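Local structure of thymidylate synthase ThyX (Streptomyces cacaoi subsp. asoensis, 4P5A) at residues 68-73 with 181-186; 99-104 with 150-155. The protein probably catalyses the flavin-dependent reductive methylation of UMP or dUMP, with methylenetetrahydrofolate as methyl donor, as a homotetramer that binds FAD. All blocks are in the same frame, centred on the assembly; numbering follows the deposited sequence.

Contact 1 (68-73 with 181-186); sequences NSMTFL and CNARAL. With FAD (flavin-adenine dinucleotide), chain L.
The thiol of C181 meets the F72 ring at its edge, nearly in the ring plane, with SG 4.0 Å from CE2, a Cys sulfur-aromatic contact. SG reaches that edge because it stands between its own backbone N and carbonyl carbon (chi1 51°). On the same sheet face M70 bends at its thioether, and its methyl CE comes to rest 3.6 Å from A183 CA and 3.8 Å from L186 CD2; W220 of helix 207-223 packs on M70, A183 and L186. In the backbone, M70 and C181 form an antiparallel hydrogen-bonded pair, M70 N to C181 O at 2.8 Å and C181 N to M70 O at 3.0 Å, joining the two inner strands of the chain's antiparallel sheet just where strand 174-181 gives way to helix 183-193. N182 is the N-cap: its OD1 accepts from A185 N at 2.9 Å. With OD1 held by the cap, ND2 faces the FAD adenine and donates almost straight (178°) to N1A at 2.9 Å. The extended chain of R184 brings NH1 to FAD O2P (2.8 Å) and NH2 to FAD O1P, while E66 forms a salt bridge with NH2.

Contact 2 (99-104 with 150-155); sequences YREVGA and EEYQRL
The ring of Y152 is approached obliquely by E101 CG and V102 O, and the carboxylate of E101 is turned about 80° from the ring plane. At the end of the ring the hydroxyl does the gripping: V102 N donates to Y152 OH at 2.8 Å, a fairly straight bond (164°) that ties a loop amide to the helix. The same oxygen lies 3.4 Å from E101 CA, and V102 crosses the tyrosine at about a right angle, with V102 CB 4.0 Å from Y152 CZ. CG of Y152 is anti to the backbone N (chi1 174°), which carries the ring out from the helix toward the loop. A phenylalanine here would probably keep much of the ring packing but leave V102 N without its hydroxyl acceptor.

The second bond joins side chains. Q153 NE2 donates to E101 OE1 at 2.9 Å; the oxygen lies in the plane of the Q153 amide, whereas the nitrogen sits above the carboxylate plane. E101 spans the distance with an extended chain, and Q153 folds back at chi2 to meet it.

This loop directly follows residues 94-98 of the 5-bromo-UMP pocket, and V102 packs on A97, so the grip of the helix probably steadies the loop's course beside that site. The two bonds, V102 N to Y152 OH and Q153 NE2 to E101 OE1, tie helix 131-157 to the loop between strands 91-94 and 105-107, while A165 of helix 162-165 packs against Y152.

Contacts 1 and 2 do not touch: their centres are 33 Å apart and their nearest atoms about 11 Å. Along the chain, residues 99-104 and 150-155 both fall between the two segments of contact 1. Contact 1 is buried and supplies N182 and R184, which hydrogen-bond FAD directly, a cofactor that also bonds to residues of the second and third subunits. Contact 2 is at the surface and lies near the nucleotide site: the side chain of V102 is about 7 Å from a bound 5-bromo-UMP, and that of Y152 about 4 Å from that of R166, a residue of the nucleotide pocket.

Contact 1 (68-73 with 181-186)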
loop_
_atom_site.group_PDB
_atom_site.type_symbol
_atom_site.label_atom_id
_atom_site.label_comp_id
_atom_site.label_asym_id
_atom_site.label_seq_id
_atom_site.Cartn_x
_atom_site.Cartn_y
_atom_site.Cartn_z
ATOM N N ASN B 68 -0.493 5.474 -14.949
ATOM C CA ASN B 68 -0.473 6.875 -15.299
ATOM C C ASN B 68 -0.167 7.677 -14.092
ATOM O O ASN B 68 -0.125 7.077 -13.000
ATOM C CB ASN B 68 -1.834 7.333 -15.902
ATOM C CG ASN B 68 -3.036 6.858 -15.075
ATOM O OD1 ASN B 68 -3.865 5.941 -15.474
ATOM N ND2 ASN B 68 -3.141 7.412 -13.993
ATOM N N SER B 69 -0.090 8.986 -14.204
ATOM C CA SER B 69 0.174 9.789 -13.005
ATOM C C SER B 69 -0.379 11.198 -13.185
ATOM O O SER B 69 -0.374 11.735 -14.338
ATOM C CB SER B 69 1.665 9.836 -12.795
ATOM O OG SER B 69 1.987 10.594 -11.664
ATOM N N MET B 70 -0.805 11.783 -12.093
ATOM C CA MET B 70 -1.202 13.191 -12.121
ATOM C C MET B 70 -0.651 13.851 -10.881
ATOM O O MET B 70 -0.776 13.249 -9.792
ATOM C CB MET B 70 -2.736 13.291 -12.059
ATOM C CG MET B 70 -3.369 12.981 -13.481
ATOM S SD MET B 70 -5.180 12.683 -13.232
ATOM C CE MET B 70 -5.257 10.930 -12.548
ATOM N N THR B 71 -0.133 15.057 -10.995
ATOM C CA THR B 71 0.384 15.696 -9.722
ATOM C C THR B 71 -0.338 17.011 -9.561
ATOM O O THR B 71 -0.355 17.828 -10.489
ATOM C CB THR B 71 1.865 15.998 -9.852
ATOM O OG1 THR B 71 2.637 14.734 -9.950
ATOM C CG2 THR B 71 2.432 16.861 -8.681
ATOM N N PHE B 72 -0.904 17.229 -8.396
ATOM C CA PHE B 72 -1.656 18.458 -8.102
ATOM C C PHE B 72 -0.926 19.296 -7.073
ATOM O O PHE B 72 -0.406 18.754 -6.081
ATOM C CB PHE B 72 -3.025 18.115 -7.511
ATOM C CG PHE B 72 -3.920 17.401 -8.484
ATOM C CD1 PHE B 72 -4.555 18.149 -9.507
ATOM C CD2 PHE B 72 -4.079 16.030 -8.413
ATOM C CE1 PHE B 72 -5.428 17.512 -10.422
ATOM C CE2 PHE B 72 -4.931 15.375 -9.333
ATOM C CZ PHE B 72 -5.572 16.124 -10.331
ATOM N N LEU B 73 -1.033 20.600 -7.213
ATOM C CA LEU B 73 -0.648 21.534 -6.149
ATOM C C LEU B 73 -1.931 21.962 -5.481
ATOM O O LEU B 73 -2.861 22.531 -6.133
ATOM C CB LEU B 73 0.015 22.826 -6.769
ATOM C CG LEU B 73 0.450 23.978 -5.787
ATOM C CD1 LEU B 73 1.461 23.494 -4.748
ATOM C CD2 LEU B 73 1.181 25.050 -6.701
ATOM N N CYS B 181 -1.345 11.076 -7.836
ATOM C CA CYS B 181 -2.238 9.875 -7.807
ATOM C C CYS B 181 -2.203 9.322 -9.211
ATOM O O CYS B 181 -1.795 10.028 -10.148
ATOM C CB CYS B 181 -3.755 10.244 -7.477
ATOM S SG CYS B 181 -4.362 11.512 -8.501
ATOM N N ASN B 182 -2.506 8.046 -9.317
ATOM C CA ASN B 182 -2.906 7.507 -10.622
ATOM C C ASN B 182 -4.451 7.595 -10.719
ATOM O O ASN B 182 -5.144 7.915 -9.722
ATOM C CB ASN B 182 -2.368 6.101 -10.862
ATOM C CG ASN B 182 -2.871 5.094 -9.818
ATOM O OD1 ASN B 182 -4.091 5.001 -9.594
ATOM N ND2 ASN B 182 -1.932 4.346 -9.132
ATOM N N ALA B 183 -4.989 7.298 -11.917
ATOM C CA ALA B 183 -6.426 7.536 -12.084
ATOM C C ALA B 183 -7.278 6.583 -11.224
ATOM O O ALA B 183 -8.392 6.944 -10.807
ATOM C CB ALA B 183 -6.802 7.276 -13.582
ATOM N N ARG B 184 -6.783 5.361 -10.920
ATOM C CA ARG B 184 -7.543 4.426 -10.063
ATOM C C ARG B 184 -7.630 5.026 -8.654
ATOM O O ARG B 184 -8.734 5.017 -8.032
ATOM C CB ARG B 184 -6.859 3.051 -10.086
ATOM C CG ARG B 184 -7.901 1.997 -9.530
ATOM C CD ARG B 184 -7.113 0.713 -9.174
ATOM N NE ARG B 184 -8.122 -0.339 -8.925
ATOM C CZ ARG B 184 -7.730 -1.614 -8.667
ATOM N NH1 ARG B 184 -8.701 -2.584 -8.508
ATOM N NH2 ARG B 184 -6.423 -1.921 -8.591
ATOM N N ALA B 185 -6.531 5.543 -8.155
ATOM C CA ALA B 185 -6.512 6.140 -6.816
ATOM C C ALA B 185 -7.366 7.404 -6.823
ATOM O O ALA B 185 -8.017 7.673 -5.835
ATOM C CB ALA B 185 -5.064 6.482 -6.451
ATOM N N LEU B 186 -7.335 8.191 -7.883
ATOM C CA LEU B 186 -8.179 9.376 -7.974
ATOM C C LEU B 186 -9.656 8.932 -7.968
ATOM O O LEU B 186 -10.436 9.583 -7.218
ATOM C CB LEU B 186 -7.879 10.195 -9.278
ATOM C CG LEU B 186 -8.736 11.485 -9.368
ATOM C CD1 LEU B 186 -8.529 12.437 -8.173
ATOM C CD2 LEU B 186 -8.314 12.153 -10.657
HETATM P PA FAD L . -5.109 -5.104 -4.057
HETATM O O1A FAD L . -5.256 -5.769 -2.840
HETATM O O2A FAD L . -3.754 -5.084 -4.628
HETATM O O5B FAD L . -5.514 -3.576 -3.745
HETATM C C5B FAD L . -6.645 -3.346 -3.061
HETATM C C4B FAD L . -7.271 -1.941 -3.469
HETATM O O4B FAD L . -6.254 -1.062 -2.915
HETATM C C3B FAD L . -7.318 -1.616 -4.957
HETATM O O3B FAD L . -8.616 -2.081 -5.342
HETATM C C2B FAD L . -7.241 -0.110 -4.984
HETATM O O2B FAD L . -8.494 0.514 -4.535
HETATM C C1B FAD L . -6.156 0.062 -3.919
HETATM N N9A FAD L . -4.768 0.075 -4.453
HETATM C C8A FAD L . -3.725 -0.707 -4.034
HETATM N N7A FAD L . -2.597 -0.272 -4.686
HETATM C C5A FAD L . -2.934 0.755 -5.520
HETATM C C6A FAD L . -2.198 1.518 -6.409
HETATM N N6A FAD L . -0.875 1.390 -6.546
HETATM N N1A FAD L . -2.851 2.508 -7.097
HETATM C C2A FAD L . -4.155 2.711 -6.905
HETATM N N3A FAD L . -4.900 1.971 -6.015
HETATM C C4A FAD L . -4.309 0.966 -5.339
HETATM N N1 FAD L . -4.291 -9.184 -13.698
HETATM C C2 FAD L . -3.528 -9.095 -14.766
HETATM O O2 FAD L . -2.358 -8.683 -14.680
HETATM N N3 FAD L . -4.032 -9.413 -16.039
HETATM C C4 FAD L . -5.334 -9.799 -16.220
HETATM O O4 FAD L . -5.755 -10.056 -17.378
HETATM C C4X FAD L . -6.178 -9.904 -15.080
HETATM N N5 FAD L . -7.484 -10.279 -15.216
HETATM C C5X FAD L . -8.224 -10.539 -14.053
HETATM C C6 FAD L . -9.542 -11.122 -14.134
HETATM C C7 FAD L . -10.211 -11.388 -12.916
HETATM C C7M FAD L . -11.656 -11.997 -13.085
HETATM C C8 FAD L . -9.665 -11.144 -11.643
HETATM C C8M FAD L . -10.351 -11.360 -10.265
HETATM C C9 FAD L . -8.381 -10.592 -11.591
HETATM C C9A FAD L . -7.701 -10.276 -12.765
HETATM N N10 FAD L . -6.368 -9.775 -12.667
HETATM C C10 FAD L . -5.651 -9.610 -13.806
HETATM C "C1'" FAD L . -5.761 -9.395 -11.365
HETATM C "C2'" FAD L . -6.311 -7.941 -11.018
HETATM O "O2'" FAD L . -5.887 -6.926 -11.972
HETATM C "C3'" FAD L . -5.773 -7.517 -9.656
HETATM O "O3'" FAD L . -4.350 -7.606 -9.668
HETATM C "C4'" FAD L . -6.314 -8.417 -8.510
HETATM O "O4'" FAD L . -7.695 -8.625 -8.706
HETATM C "C5'" FAD L . -6.132 -7.745 -7.165
HETATM O "O5'" FAD L . -7.112 -6.631 -7.123
HETATM P P FAD L . -6.680 -5.219 -6.486
HETATM O O1P FAD L . -5.573 -4.598 -7.212
HETATM O O2P FAD L . -7.975 -4.433 -6.575
HETATM O O3P FAD L . -6.292 -5.620 -4.999
#

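Contact 2 (99-104 with 150-155)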
loop_
_atom_site.group_PDB
_atom_site.type_symbol
_atom_site.label_atom_id
_atom_site.label_comp_id
_atom_site.label_asym_id
_atom_site.label_seq_id
_atom_site.Cartn_x
_atom_site.Cartn_y
_atom_site.Cartn_z
ATOM N N TYR B 99 9.918 23.621 9.594
ATOM C CA TYR B 99 11.010 24.084 8.731
ATOM C C TYR B 99 10.911 25.601 8.462
ATOM O O TYR B 99 11.912 26.285 8.456
ATOM C CB TYR B 99 10.998 23.360 7.402
ATOM C CG TYR B 99 12.194 23.644 6.521
ATOM C CD1 TYR B 99 13.380 22.901 6.651
ATOM C CD2 TYR B 99 12.142 24.646 5.519
ATOM C CE1 TYR B 99 14.516 23.184 5.758
ATOM C CE2 TYR B 99 13.263 24.916 4.684
ATOM C CZ TYR B 99 14.416 24.200 4.828
ATOM O OH TYR B 99 15.503 24.473 3.985
ATOM N N ARG B 100 9.714 26.117 8.301
ATOM C CA ARG B 100 9.601 27.497 7.857
ATOM C C ARG B 100 8.474 28.165 8.633
ATOM O O ARG B 100 7.492 27.499 8.983
ATOM C CB ARG B 100 9.259 27.535 6.376
ATOM C CG ARG B 100 9.367 29.015 5.787
ATOM C CD ARG B 100 9.592 29.075 4.255
ATOM N NE ARG B 100 8.332 28.929 3.500
ATOM C CZ ARG B 100 7.578 29.938 3.022
ATOM N NH1 ARG B 100 7.948 31.213 3.193
ATOM N NH2 ARG B 100 6.443 29.675 2.358
ATOM N N GLU B 101 8.622 29.485 8.884
ATOM C CA GLU B 101 7.547 30.235 9.550
ATOM C C GLU B 101 6.275 30.209 8.725
ATOM O O GLU B 101 6.303 30.258 7.492
ATOM C CB GLU B 101 8.003 31.668 9.711
ATOM C CG GLU B 101 6.988 32.604 10.293
ATOM C CD GLU B 101 7.622 34.008 10.628
ATOM O OE1 GLU B 101 6.816 34.983 10.748
ATOM O OE2 GLU B 101 8.895 34.090 10.807
ATOM N N VAL B 102 5.133 30.129 9.424
ATOM C CA VAL B 102 3.885 29.948 8.754
ATOM C C VAL B 102 3.361 31.351 8.426
ATOM O O VAL B 102 3.485 32.289 9.271
ATOM C CB VAL B 102 2.863 29.253 9.736
ATOM C CG1 VAL B 102 1.404 29.144 9.085
ATOM C CG2 VAL B 102 3.433 27.827 10.164
ATOM N N GLY B 103 2.742 31.462 7.258
ATOM C CA GLY B 103 2.067 32.705 6.807
ATOM C C GLY B 103 0.765 32.943 7.523
ATOM O O GLY B 103 0.139 32.011 8.102
ATOM N N ALA B 104 0.271 34.171 7.424
ATOM C CA ALA B 104 -0.886 34.497 8.227
ATOM C C ALA B 104 -2.158 34.368 7.407
ATOM O O ALA B 104 -2.951 35.269 7.366
ATOM C CB ALA B 104 -0.761 35.941 8.816
ATOM N N GLU B 150 -1.006 36.423 16.896
ATOM C CA GLU B 150 -0.213 37.397 17.684
ATOM C C GLU B 150 0.711 36.632 18.667
ATOM O O GLU B 150 1.912 37.002 18.869
ATOM C CB GLU B 150 -1.195 38.349 18.396
ATOM C CG GLU B 150 -0.592 39.113 19.568
ATOM C CD GLU B 150 -1.703 39.801 20.383
ATOM O OE1 GLU B 150 -2.793 40.065 19.800
ATOM O OE2 GLU B 150 -1.489 40.016 21.603
ATOM N N GLU B 151 0.181 35.538 19.236
ATOM C CA GLU B 151 0.972 34.722 20.139
ATOM C C GLU B 151 2.049 33.916 19.405
ATOM O O GLU B 151 3.137 33.735 19.946
ATOM C CB GLU B 151 0.119 33.778 21.023
ATOM C CG GLU B 151 -0.889 34.478 21.988
ATOM C CD GLU B 151 -0.182 35.480 22.955
ATOM O OE1 GLU B 151 1.021 35.324 23.285
ATOM O OE2 GLU B 151 -0.867 36.492 23.268
ATOM N N TYR B 152 1.738 33.424 18.197
ATOM C CA TYR B 152 2.748 32.729 17.394
ATOM C C TYR B 152 3.904 33.692 17.144
ATOM O O TYR B 152 5.069 33.344 17.359
ATOM C CB TYR B 152 2.114 32.320 16.066
ATOM C CG TYR B 152 3.026 31.715 15.065
ATOM C CD1 TYR B 152 3.239 32.298 13.802
ATOM C CD2 TYR B 152 3.646 30.476 15.350
ATOM C CE1 TYR B 152 4.074 31.697 12.834
ATOM C CE2 TYR B 152 4.495 29.852 14.364
ATOM C CZ TYR B 152 4.673 30.473 13.125
ATOM O OH TYR B 152 5.501 29.919 12.185
ATOM N N GLN B 153 3.577 34.906 16.708
ATOM C CA GLN B 153 4.688 35.852 16.417
ATOM C C GLN B 153 5.447 36.243 17.679
ATOM O O GLN B 153 6.659 36.446 17.626
ATOM C CB GLN B 153 4.094 37.110 15.774
ATOM C CG GLN B 153 3.672 36.938 14.337
ATOM C CD GLN B 153 4.815 36.499 13.443
ATOM O OE1 GLN B 153 5.833 37.132 13.425
ATOM N NE2 GLN B 153 4.629 35.384 12.682
ATOM N N ARG B 154 4.731 36.393 18.790
ATOM C CA ARG B 154 5.416 36.721 20.066
ATOM C C ARG B 154 6.397 35.637 20.466
ATOM O O ARG B 154 7.552 35.917 20.902
ATOM C CB ARG B 154 4.417 36.841 21.227
ATOM C CG ARG B 154 5.013 37.640 22.428
ATOM C CD ARG B 154 4.149 37.621 23.687
ATOM N NE ARG B 154 2.728 37.877 23.466
ATOM C CZ ARG B 154 2.145 39.041 23.133
ATOM N NH1 ARG B 154 2.805 40.211 22.960
ATOM N NH2 ARG B 154 0.845 39.034 22.970
ATOM N N LEU B 155 5.974 34.377 20.327
ATOM C CA LEU B 155 6.873 33.254 20.587
ATOM C C LEU B 155 8.069 33.268 19.667
ATOM O O LEU B 155 9.197 33.123 20.172
ATOM C CB LEU B 155 6.164 31.899 20.521
ATOM C CG LEU B 155 5.169 31.733 21.678
ATOM C CD1 LEU B 155 4.168 30.540 21.290
ATOM C CD2 LEU B 155 5.870 31.575 23.107
#